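Local coordinates for protein predicted ATPase involved in replication control, Cdc46/Mcm family (Methanopyrus kandleri AV19, PDB 3F8T) that probably binds ATP and single-stranded DNA as a homologue of the replicative MCM helicase, at residues E40-Q43 against R44-R48; P190-L193 against E194-E198; P394-T397 against L398-R401; H425-E428 against T429-E433; V434-R437 against L438-L442. The protein carries 2 engineered substitutions. One frame throughout, in Å; residues are numbered along the deposited sequence.

Along the chain the five contacts come in numerical order, each a turn or end of one helix. Interaction 1 belongs to the N-terminal domain, on helix 40-47, and its centre lies about 77 Å from that of interaction 5. Interactions 2 and 3 use helices 190-201 and 396-409, far apart in sequence but with centres about 12 Å apart: Glu192 OE2 pairs with Arg401 NE at 2.7 Å, and Phe196 packs on Leu398. Interactions 4 and 5 follow each other on helix 417-439 of the AAA-lid region, centres about 13 Å apart. The set thus spans an elongated molecule, with one link between parts distant in sequence, where the start of the P-loop region meets the helix leading into the lid.

Interaction 1. Residues E40-Q43 against R44-R48; sequences ESFQ and RSLAR. Engineered in segment 44-48: Ala47 (natural residue Arg).
Glu40 and Arg44 meet one turn apart at the start of helix 40-47. Arg44 N gives a nearly straight bond to Glu40 O (3.0 Å, N-H...O 168°), and the arginine CG packs on the same oxygen at 3.2 Å. Carboxylate and guanidinium planes are only 16° apart, yet the charged groups do not pair: Glu40 OE2 stays 4.9 Å from Arg44 NE, so any attraction is probably modest. The arginine chain bends twice, which brings its guanidinium back until Gln43 O lies at its edge. Ser41 O takes the backbone N-H of Ser45. With chi1 at 64°, Ser45 OG sits between its own N and carbonyl carbon and faces the previous turn, 2.9 Å from Ser41 O and 3.2 Å from Phe42 O, while Val56 N also bonds to it. Ser41 OG turns elsewhere, to Glu61 and the Asp58 backbone. Phe42 O accepts Leu46 N at 2.8 Å. The two side chains run side by side in the same direction, and Leu46 CD2 comes obliquely to ring atom CE2 of Phe42 at 3.6 Å. Both touch Val55, and Phe42 also packs on Leu81 and Leu46 on Val85 of helix 74-88. Gln43 O receives the most bent of the four main-chain bonds, from Ala47 N; Ala47 is an engineered replacement of arginine. Gln43 NE2 reaches back to Val37 O. Phe42 and Leu46 turned inward, two serines bonded to strand 55-58 beside them, and Glu40 and Arg44 outside make this an amphipathic helix, as expected in the helical part of an MCM N-terminal domain.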
# COMPACT_ATOMS: atom_id res chain seq x y z
N GLU A 40 30.36 -21.29 -7.57
CA GLU A 40 29.65 -21.65 -8.80
C GLU A 40 29.00 -20.43 -9.44
O GLU A 40 29.14 -20.22 -10.64
CB GLU A 40 28.60 -22.75 -8.58
CG GLU A 40 28.50 -23.71 -9.76
CD GLU A 40 27.14 -24.40 -9.88
OE1 GLU A 40 26.49 -24.67 -8.84
OE2 GLU A 40 26.71 -24.66 -11.03
N SER A 41 28.34 -19.60 -8.62
CA SER A 41 27.69 -18.36 -9.07
C SER A 41 28.65 -17.51 -9.89
O SER A 41 28.32 -17.06 -10.99
CB SER A 41 27.19 -17.53 -7.87
OG SER A 41 28.22 -17.30 -6.90
N PHE A 42 29.84 -17.31 -9.35
CA PHE A 42 30.84 -16.47 -9.97
C PHE A 42 31.37 -17.04 -11.27
O PHE A 42 31.42 -16.32 -12.27
CB PHE A 42 32.01 -16.19 -9.02
CG PHE A 42 32.90 -15.10 -9.50
CD1 PHE A 42 32.65 -13.78 -9.14
CD2 PHE A 42 33.99 -15.37 -10.31
CE1 PHE A 42 33.47 -12.75 -9.58
CE2 PHE A 42 34.81 -14.35 -10.75
CZ PHE A 42 34.55 -13.04 -10.39
N GLN A 43 31.80 -18.30 -11.24
CA GLN A 43 32.36 -18.97 -12.42
C GLN A 43 31.39 -19.02 -13.61
O GLN A 43 31.79 -18.75 -14.74
CB GLN A 43 32.84 -20.39 -12.09
CG GLN A 43 34.17 -20.47 -11.34
CD GLN A 43 35.37 -19.97 -12.15
OE1 GLN A 43 35.61 -20.39 -13.29
NE2 GLN A 43 36.15 -19.07 -11.55
N ARG A 44 30.12 -19.35 -13.33
CA ARG A 44 29.08 -19.44 -14.37
C ARG A 44 28.76 -18.09 -15.00
O ARG A 44 28.69 -17.98 -16.23
CB ARG A 44 27.79 -20.08 -13.84
CG ARG A 44 27.91 -21.51 -13.31
CD ARG A 44 28.94 -22.37 -14.06
NE ARG A 44 28.39 -23.00 -15.27
CZ ARG A 44 28.82 -22.76 -16.51
NH1 ARG A 44 29.81 -21.91 -16.75
NH2 ARG A 44 28.25 -23.40 -17.53
N SER A 45 28.58 -17.07 -14.16
CA SER A 45 28.30 -15.72 -14.64
C SER A 45 29.50 -15.10 -15.34
O SER A 45 29.34 -14.38 -16.31
CB SER A 45 27.76 -14.81 -13.54
OG SER A 45 28.71 -14.60 -12.50
N LEU A 46 30.71 -15.39 -14.85
CA LEU A 46 31.92 -14.88 -15.49
C LEU A 46 32.02 -15.37 -16.93
O LEU A 46 32.45 -14.63 -17.81
CB LEU A 46 33.19 -15.24 -14.71
CG LEU A 46 34.44 -14.43 -15.08
CD1 LEU A 46 34.18 -12.92 -14.97
CD2 LEU A 46 35.62 -14.82 -14.22
N ALA A 47 31.59 -16.61 -17.15
CA ALA A 47 31.58 -17.22 -18.48
C ALA A 47 30.53 -16.59 -19.41
O ALA A 47 30.66 -16.64 -20.63
CB ALA A 47 31.36 -18.73 -18.38
N ARG A 48 29.51 -15.99 -18.81
CA ARG A 48 28.36 -15.42 -19.53
C ARG A 48 28.45 -13.90 -19.70
O ARG A 48 27.46 -13.27 -20.05
CB ARG A 48 27.07 -15.77 -18.77
CG ARG A 48 26.63 -17.24 -18.83
CD ARG A 48 25.66 -17.48 -19.98
NE ARG A 48 24.35 -16.88 -19.74
CZ ARG A 48 23.53 -16.45 -20.69
NH1 ARG A 48 23.88 -16.54 -21.97
NH2 ARG A 48 22.36 -15.92 -20.37

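Interaction 2. Residues P190-L193 against E194-E198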
# COMPACT_ATOMS: atom_id res chain seq x y z
N PRO A 190 2.76 -22.34 11.53
CA PRO A 190 1.60 -23.18 11.77
C PRO A 190 0.71 -22.70 12.91
O PRO A 190 -0.50 -22.73 12.77
CB PRO A 190 2.21 -24.56 12.08
CG PRO A 190 3.50 -24.55 11.36
CD PRO A 190 4.00 -23.13 11.55
N ALA A 191 1.31 -22.24 14.02
CA ALA A 191 0.54 -21.75 15.16
C ALA A 191 -0.27 -20.49 14.78
O ALA A 191 -1.44 -20.38 15.14
CB ALA A 191 1.44 -21.48 16.38
N GLU A 192 0.35 -19.57 14.07
CA GLU A 192 -0.36 -18.35 13.66
C GLU A 192 -1.42 -18.66 12.60
O GLU A 192 -2.54 -18.18 12.67
CB GLU A 192 0.59 -17.27 13.17
CG GLU A 192 -0.09 -15.91 13.09
CD GLU A 192 0.79 -14.81 12.55
OE1 GLU A 192 1.81 -15.10 11.89
OE2 GLU A 192 0.41 -13.64 12.76
N LEU A 193 -1.06 -19.49 11.62
CA LEU A 193 -2.03 -19.96 10.63
C LEU A 193 -3.27 -20.57 11.31
O LEU A 193 -4.41 -20.34 10.89
CB LEU A 193 -1.38 -20.95 9.67
CG LEU A 193 -2.07 -21.23 8.34
CD1 LEU A 193 -2.38 -19.94 7.56
CD2 LEU A 193 -1.19 -22.17 7.52
N GLU A 194 -3.03 -21.33 12.38
CA GLU A 194 -4.11 -21.89 13.20
C GLU A 194 -4.98 -20.80 13.84
O GLU A 194 -6.21 -20.90 13.80
CB GLU A 194 -3.55 -22.87 14.25
CG GLU A 194 -4.61 -23.61 15.11
CD GLU A 194 -5.76 -24.26 14.31
OE1 GLU A 194 -5.52 -24.83 13.21
OE2 GLU A 194 -6.91 -24.20 14.79
N GLU A 195 -4.36 -19.75 14.40
CA GLU A 195 -5.11 -18.62 14.95
C GLU A 195 -5.98 -17.99 13.87
O GLU A 195 -7.15 -17.69 14.10
CB GLU A 195 -4.20 -17.53 15.51
CG GLU A 195 -3.29 -17.91 16.67
CD GLU A 195 -2.60 -16.68 17.26
OE1 GLU A 195 -3.24 -15.91 18.02
OE2 GLU A 195 -1.41 -16.45 16.93
N PHE A 196 -5.39 -17.79 12.69
CA PHE A 196 -6.10 -17.21 11.54
C PHE A 196 -7.32 -18.04 11.19
O PHE A 196 -8.42 -17.51 11.04
CB PHE A 196 -5.17 -17.13 10.32
CG PHE A 196 -4.11 -16.04 10.39
CD1 PHE A 196 -3.94 -15.23 11.51
CD2 PHE A 196 -3.24 -15.87 9.31
CE1 PHE A 196 -2.96 -14.25 11.53
CE2 PHE A 196 -2.23 -14.91 9.33
CZ PHE A 196 -2.09 -14.09 10.44
N ARG A 197 -7.15 -19.36 11.08
CA ARG A 197 -8.27 -20.22 10.72
C ARG A 197 -9.38 -20.16 11.77
O ARG A 197 -10.55 -20.12 11.41
CB ARG A 197 -7.84 -21.67 10.47
CG ARG A 197 -8.98 -22.58 10.00
CD ARG A 197 -9.70 -22.03 8.74
NE ARG A 197 -8.80 -21.72 7.63
CZ ARG A 197 -9.15 -21.04 6.55
NH1 ARG A 197 -10.39 -20.59 6.43
NH2 ARG A 197 -8.26 -20.80 5.58
N GLU A 198 -9.00 -20.12 13.05
CA GLU A 198 -9.98 -19.96 14.12
C GLU A 198 -10.74 -18.65 14.03
O GLU A 198 -11.95 -18.62 14.19
CB GLU A 198 -9.31 -20.11 15.49
CG GLU A 198 -8.97 -21.57 15.82
CD GLU A 198 -8.09 -21.69 17.04
OE1 GLU A 198 -8.31 -20.92 18.00
OE2 GLU A 198 -7.18 -22.54 17.04
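Glu192 and Phe196, one turn apart on helix 190-201, make the main side-chain contact. It is a packing contact: the glutamate chain is extended, and its CG lies 3.7 Å from Phe196 CE1 while OE2 comes to 3.4 Å from Phe196 CZ. Carboxylate and ring planes are inclined at 48°. Phe196 carries CG beside its own backbone N (chi1 -73°), which lays one ring face against the main chain of Glu192, with Phe196 CG 3.5 Å from Glu192 O. With an alanine here the glutamate stem would probably lose its flat support, and a gap would open against Leu398 and Tyr405 of helix 396-409. The hydrogen bonds are the regular helical ones, from Glu194, Glu195, Phe196 and Arg197 to the carbonyls four residues earlier; Phe196 N to Glu192 O, at 2.9 Å, is the straightest (167°). Among the charges, Glu192 OE2 forms a salt bridge with Arg401 NE. The ring offers the carboxylate no hydrogen bond, so its charge is probably met chiefly by Arg401 NE across the helix interface, while Phe196 packs on the aliphatic stem.

Interaction 3. Residues P394-T397 against L398-R401; sequences PSYT and LLRR
Leu399, Arg400 and Arg401 each bond through N to the carbonyl four residues back, Leu399 N to Ser395 O almost straight (3.0 Å, 174°), where the chain changes from extended at Ser395 to helical at Tyr396. Before the first turn, Pro394 packs on two leucines: its CB is 4.0 Å from Leu398 CD2 and its CG 3.9 Å from Leu399 CD2, the proline and Leu399 crossing at about a right angle. Ser395 occupies the N-cap of helix 396-409, which leads from the P-loop region into the lid. Leu399 CD1 also approaches the Tyr396 ring obliquely, 4.2 Å from Tyr396 CD2, while Tyr396 OH bonds to Ala211 O. Cutting Leu399 back to an alanine would probably strip Pro394 CG and the tyrosine ring of the methyls they pack on and open a gap toward Phe208 of helix 204-212. Arg400 bends at chi3 (-36°) and folds back, so that one face of its guanidinium lies over Tyr396 O, off centre; its NE makes a weak bond to His261 O. Thr397 and Arg401 run side by side, the methyl CG2 of the threonine 3.8 Å from Arg401 CD, while the guanidinium continues to Glu192.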
# COMPACT_ATOMS: atom_id res chain seq x y z
N PRO A 394 -9.10 -9.37 20.19
CA PRO A 394 -7.74 -9.87 20.34
C PRO A 394 -6.69 -8.79 20.10
O PRO A 394 -7.02 -7.61 19.95
CB PRO A 394 -7.63 -10.95 19.25
CG PRO A 394 -8.89 -10.88 18.44
CD PRO A 394 -9.64 -9.65 18.85
N SER A 395 -5.44 -9.22 20.11
CA SER A 395 -4.29 -8.40 19.81
C SER A 395 -4.45 -7.64 18.49
O SER A 395 -4.88 -8.22 17.49
CB SER A 395 -3.07 -9.30 19.69
OG SER A 395 -1.95 -8.56 19.29
N TYR A 396 -4.07 -6.36 18.48
CA TYR A 396 -4.03 -5.60 17.23
C TYR A 396 -2.98 -6.17 16.27
O TYR A 396 -3.11 -6.08 15.04
CB TYR A 396 -3.83 -4.11 17.49
CG TYR A 396 -5.12 -3.44 17.87
CD1 TYR A 396 -5.41 -3.12 19.20
CD2 TYR A 396 -6.10 -3.19 16.92
CE1 TYR A 396 -6.62 -2.53 19.54
CE2 TYR A 396 -7.30 -2.62 17.26
CZ TYR A 396 -7.56 -2.29 18.56
OH TYR A 396 -8.77 -1.72 18.86
N THR A 397 -1.93 -6.76 16.83
CA THR A 397 -0.92 -7.47 16.04
C THR A 397 -1.56 -8.59 15.23
O THR A 397 -1.35 -8.68 14.02
CB THR A 397 0.22 -8.02 16.92
OG1 THR A 397 0.94 -6.92 17.50
CG2 THR A 397 1.18 -8.86 16.10
N LEU A 398 -2.36 -9.42 15.89
CA LEU A 398 -3.06 -10.50 15.23
C LEU A 398 -4.02 -9.95 14.19
O LEU A 398 -3.97 -10.37 13.04
CB LEU A 398 -3.80 -11.41 16.24
CG LEU A 398 -4.66 -12.52 15.59
CD1 LEU A 398 -3.83 -13.62 14.96
CD2 LEU A 398 -5.72 -13.12 16.54
N LEU A 399 -4.86 -9.00 14.60
CA LEU A 399 -5.85 -8.40 13.69
C LEU A 399 -5.20 -7.83 12.43
O LEU A 399 -5.69 -8.06 11.32
CB LEU A 399 -6.65 -7.31 14.41
CG LEU A 399 -7.56 -7.79 15.56
CD1 LEU A 399 -8.39 -6.63 16.12
CD2 LEU A 399 -8.45 -8.92 15.12
N ARG A 400 -4.11 -7.09 12.60
CA ARG A 400 -3.45 -6.45 11.45
C ARG A 400 -2.78 -7.48 10.54
O ARG A 400 -2.86 -7.40 9.31
CB ARG A 400 -2.42 -5.44 11.93
CG ARG A 400 -1.94 -4.50 10.82
CD ARG A 400 -0.71 -3.72 11.26
NE ARG A 400 -0.77 -3.35 12.67
CZ ARG A 400 -0.05 -3.90 13.65
NH1 ARG A 400 0.83 -4.87 13.39
NH2 ARG A 400 -0.21 -3.48 14.89
N ARG A 401 -2.09 -8.44 11.16
CA ARG A 401 -1.45 -9.51 10.38
C ARG A 401 -2.45 -10.39 9.63
O ARG A 401 -2.19 -10.79 8.49
CB ARG A 401 -0.52 -10.35 11.26
CG ARG A 401 0.78 -9.64 11.59
CD ARG A 401 1.56 -10.42 12.63
NE ARG A 401 2.08 -11.66 12.07
CZ ARG A 401 3.20 -11.75 11.37
NH1 ARG A 401 3.95 -10.67 11.12
NH2 ARG A 401 3.59 -12.93 10.92

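Interaction 4. Residues H425-E428 against T429-E433; sequences HWYE and TRREE
Arg430 lies across Trp426, one turn earlier on helix 417-439, and touches it along most of its length. Its CB rests 3.4 Å from Trp426 O, the carbonyl that accepts Arg430 N. CG sits over the face of the indole, 3.7 Å from the centroid of the five-membered ring of Trp426 and 21° off its normal, a CH-pi contact. The bend at chi2 (-69°) turns the rest of the chain back along the ring: CD passes above the NE1 side, NE is 3.6 Å from Trp426 NE1, and CZ is 4.0 Å from Trp426 CD1. The guanidinium plane is inclined at 55° to the ring. At the tip, NH2 makes a salt bridge with Asp484 OD2, and the same oxygen takes the N-H of Trp426 NE1, so one carboxylate oxygen of helix 473-489 holds both side chains. Pairs spaced four residues apart along one helix face, aromatic then arginine, recur here in the AAA-lid region. Tyr427 and Arg431 form the second: they run side by side, and Arg431 CD stands over the phenol face, 3.7 Å from the Tyr427 ring centroid. Arg431 NH1 goes on to lie 3.5 Å from Tyr427 OH and makes a weak bond to Val447 O. Thr429 returns to the main chain, OG1 bonding to His425 O at 2.9 Å from above the carbonyl plane while Thr429 N reaches that oxygen from the other face. The same hydroxyl lies over one face of the imidazole, nearest to His425 CE1 at 3.5 Å.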
# COMPACT_ATOMS: atom_id res chain seq x y z
N HIS A 425 -31.60 -9.79 -6.73
CA HIS A 425 -32.89 -9.76 -6.03
C HIS A 425 -33.01 -8.57 -5.08
O HIS A 425 -34.02 -7.86 -5.10
CB HIS A 425 -33.11 -11.07 -5.25
CG HIS A 425 -34.39 -11.10 -4.47
ND1 HIS A 425 -35.63 -11.17 -5.08
CD2 HIS A 425 -34.63 -11.09 -3.14
CE1 HIS A 425 -36.57 -11.20 -4.16
NE2 HIS A 425 -35.99 -11.15 -2.97
N TRP A 426 -32.00 -8.38 -4.23
CA TRP A 426 -31.94 -7.19 -3.38
C TRP A 426 -32.11 -5.93 -4.23
O TRP A 426 -32.93 -5.07 -3.91
CB TRP A 426 -30.60 -7.13 -2.63
CG TRP A 426 -30.43 -5.86 -1.85
CD1 TRP A 426 -30.89 -5.60 -0.60
CD2 TRP A 426 -29.79 -4.66 -2.30
NE1 TRP A 426 -30.56 -4.33 -0.22
CE2 TRP A 426 -29.89 -3.72 -1.25
CE3 TRP A 426 -29.14 -4.28 -3.48
CZ2 TRP A 426 -29.36 -2.43 -1.34
CZ3 TRP A 426 -28.61 -2.99 -3.57
CH2 TRP A 426 -28.73 -2.09 -2.51
N TYR A 427 -31.33 -5.83 -5.30
CA TYR A 427 -31.30 -4.63 -6.13
C TYR A 427 -32.66 -4.30 -6.73
O TYR A 427 -33.13 -3.17 -6.60
CB TYR A 427 -30.25 -4.79 -7.23
CG TYR A 427 -29.97 -3.55 -8.06
CD1 TYR A 427 -29.77 -2.31 -7.46
CD2 TYR A 427 -29.85 -3.64 -9.45
CE1 TYR A 427 -29.48 -1.17 -8.23
CE2 TYR A 427 -29.56 -2.52 -10.23
CZ TYR A 427 -29.39 -1.29 -9.62
OH TYR A 427 -29.10 -0.19 -10.39
N GLU A 428 -33.27 -5.29 -7.38
CA GLU A 428 -34.58 -5.11 -8.01
C GLU A 428 -35.67 -4.81 -6.97
O GLU A 428 -36.50 -3.94 -7.18
CB GLU A 428 -34.94 -6.32 -8.89
CG GLU A 428 -35.28 -7.61 -8.14
CD GLU A 428 -35.48 -8.82 -9.07
OE1 GLU A 428 -35.23 -8.69 -10.29
OE2 GLU A 428 -35.87 -9.90 -8.57
N THR A 429 -35.64 -5.52 -5.84
CA THR A 429 -36.61 -5.32 -4.75
C THR A 429 -36.52 -3.89 -4.18
O THR A 429 -37.54 -3.23 -3.96
CB THR A 429 -36.45 -6.42 -3.65
OG1 THR A 429 -36.79 -7.71 -4.18
CG2 THR A 429 -37.32 -6.16 -2.44
N ARG A 430 -35.29 -3.41 -3.96
CA ARG A 430 -35.10 -2.06 -3.43
C ARG A 430 -35.48 -0.96 -4.41
O ARG A 430 -36.04 0.06 -4.01
CB ARG A 430 -33.65 -1.86 -2.95
CG ARG A 430 -33.31 -2.66 -1.69
CD ARG A 430 -34.06 -2.14 -0.46
NE ARG A 430 -33.65 -2.85 0.74
CZ ARG A 430 -34.14 -4.03 1.14
NH1 ARG A 430 -35.08 -4.65 0.44
NH2 ARG A 430 -33.68 -4.58 2.25
N ARG A 431 -35.18 -1.15 -5.70
CA ARG A 431 -35.57 -0.18 -6.72
C ARG A 431 -37.09 -0.02 -6.80
O ARG A 431 -37.60 1.10 -6.94
CB ARG A 431 -34.98 -0.55 -8.08
CG ARG A 431 -33.47 -0.27 -8.20
CD ARG A 431 -32.90 -0.70 -9.54
NE ARG A 431 -33.47 0.04 -10.67
CZ ARG A 431 -33.03 1.22 -11.11
NH1 ARG A 431 -32.00 1.83 -10.52
NH2 ARG A 431 -33.62 1.80 -12.16
N GLU A 432 -37.80 -1.13 -6.68
CA GLU A 432 -39.26 -1.15 -6.65
C GLU A 432 -39.78 -0.40 -5.42
O GLU A 432 -40.74 0.37 -5.51
CB GLU A 432 -39.77 -2.61 -6.63
CG GLU A 432 -41.30 -2.76 -6.57
CD GLU A 432 -41.85 -2.69 -5.15
OE1 GLU A 432 -41.33 -3.43 -4.27
OE2 GLU A 432 -42.79 -1.90 -4.92
N GLU A 433 -39.15 -0.64 -4.28
CA GLU A 433 -39.53 0.05 -3.05
C GLU A 433 -39.33 1.57 -3.13
O GLU A 433 -40.18 2.32 -2.66
CB GLU A 433 -38.80 -0.51 -1.84
CG GLU A 433 -39.34 0.03 -0.53
CD GLU A 433 -38.53 -0.38 0.67
OE1 GLU A 433 -37.59 -1.20 0.51
OE2 GLU A 433 -38.83 0.13 1.77

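Interaction 5. Residues V434-R437 against L438-L442; sequences VEER and LGMGL
Arg437 and Leu442 meet where helix 417-439 ends, in a turn fixed by main-chain hydrogen bonds. Leu438 N and Gly439 N give regular bonds to Val434 O and Glu435 O. Met440 N still reaches Glu436 O at 3.0 Å, but bent (134°), with a weak second bond to Arg437 O. Beyond it Leu442 N reaches back five residues to Arg437 O (2.9 Å), and Gly441 N bonds to Leu438 O. With the positive phi of Gly441 (84°) this is a Schellman motif; a side chain there would collide with the preceding carbonyl oxygen, so glycine suits the turn. In the packing, the Arg437 chain bends at chi3 (53°) and turns its guanidinium face to Leu442, whose CD1 lies 3.9 Å above the plane toward the rim and whose CB is 3.9 Å from Arg437 NH2; the side chains cross at about a right angle. Val434 and Leu438 lie alongside, Val434 CG1 3.8 Å from Leu438 CD1, and Leu438 CD1 also touches Glu435 OE2. Met440 folds back over the last turn: its CG is 3.2 Å from Glu436 O, and the methyl CE closes on Glu436 OE2 at the same distance. Of the charges, Glu436 OE1 lies near Glu432 OE2 one turn earlier; like charges this close are likely to raise the proton affinity of one of the two. This surface contact sits at an outlying helix tip of the lid region: Val434, Arg437 and Leu438 rest on Thr444, and Val434 also on Val447, in the loop that leads to helix 449-465.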
# COMPACT_ATOMS: atom_id res chain seq x y z
N VAL A 434 -38.22 2.01 -3.72
CA VAL A 434 -37.95 3.43 -3.90
C VAL A 434 -39.03 4.06 -4.80
O VAL A 434 -39.58 5.12 -4.47
CB VAL A 434 -36.53 3.69 -4.50
CG1 VAL A 434 -36.37 5.14 -4.96
CG2 VAL A 434 -35.45 3.35 -3.47
N GLU A 435 -39.33 3.40 -5.91
CA GLU A 435 -40.39 3.87 -6.82
C GLU A 435 -41.71 4.00 -6.09
O GLU A 435 -42.38 5.03 -6.18
CB GLU A 435 -40.51 2.97 -8.05
CG GLU A 435 -39.47 3.32 -9.10
CD GLU A 435 -39.18 4.83 -9.13
OE1 GLU A 435 -40.01 5.59 -9.69
OE2 GLU A 435 -38.12 5.24 -8.59
N GLU A 436 -42.05 2.97 -5.34
CA GLU A 436 -43.28 2.98 -4.56
C GLU A 436 -43.30 4.12 -3.55
O GLU A 436 -44.28 4.88 -3.50
CB GLU A 436 -43.51 1.62 -3.90
CG GLU A 436 -44.86 1.04 -4.26
CD GLU A 436 -45.38 0.06 -3.24
OE1 GLU A 436 -44.66 -0.91 -2.92
OE2 GLU A 436 -46.53 0.26 -2.77
N ARG A 437 -42.24 4.24 -2.75
CA ARG A 437 -42.13 5.35 -1.79
C ARG A 437 -42.20 6.74 -2.42
O ARG A 437 -42.82 7.65 -1.87
CB ARG A 437 -40.85 5.22 -0.97
CG ARG A 437 -40.83 4.03 -0.00
CD ARG A 437 -39.51 3.97 0.77
NE ARG A 437 -39.20 5.23 1.44
CZ ARG A 437 -39.50 5.52 2.70
NH1 ARG A 437 -40.14 4.64 3.48
NH2 ARG A 437 -39.17 6.71 3.18
N LEU A 438 -41.56 6.91 -3.57
CA LEU A 438 -41.66 8.19 -4.27
C LEU A 438 -43.11 8.41 -4.73
O LEU A 438 -43.64 9.51 -4.61
CB LEU A 438 -40.67 8.26 -5.44
CG LEU A 438 -39.18 8.33 -5.06
CD1 LEU A 438 -38.28 8.19 -6.28
CD2 LEU A 438 -38.82 9.60 -4.28
N GLY A 439 -43.75 7.35 -5.21
CA GLY A 439 -45.17 7.40 -5.58
C GLY A 439 -46.08 7.84 -4.44
O GLY A 439 -47.10 8.48 -4.67
N MET A 440 -45.69 7.50 -3.20
CA MET A 440 -46.43 7.87 -1.99
C MET A 440 -46.10 9.29 -1.50
O MET A 440 -46.75 9.80 -0.58
CB MET A 440 -46.15 6.85 -0.86
CG MET A 440 -46.44 5.39 -1.20
SD MET A 440 -45.60 4.19 -0.11
CE MET A 440 -45.36 2.82 -1.22
N GLY A 441 -45.10 9.91 -2.11
CA GLY A 441 -44.66 11.24 -1.68
C GLY A 441 -43.68 11.24 -0.53
O GLY A 441 -43.57 12.23 0.20
N LEU A 442 -42.96 10.14 -0.35
CA LEU A 442 -42.00 10.02 0.74
C LEU A 442 -40.58 10.23 0.20
O LEU A 442 -40.14 9.46 -0.64
CB LEU A 442 -42.11 8.65 1.41
CG LEU A 442 -43.46 8.22 1.98
CD1 LEU A 442 -43.34 6.83 2.56
CD2 LEU A 442 -43.95 9.22 3.02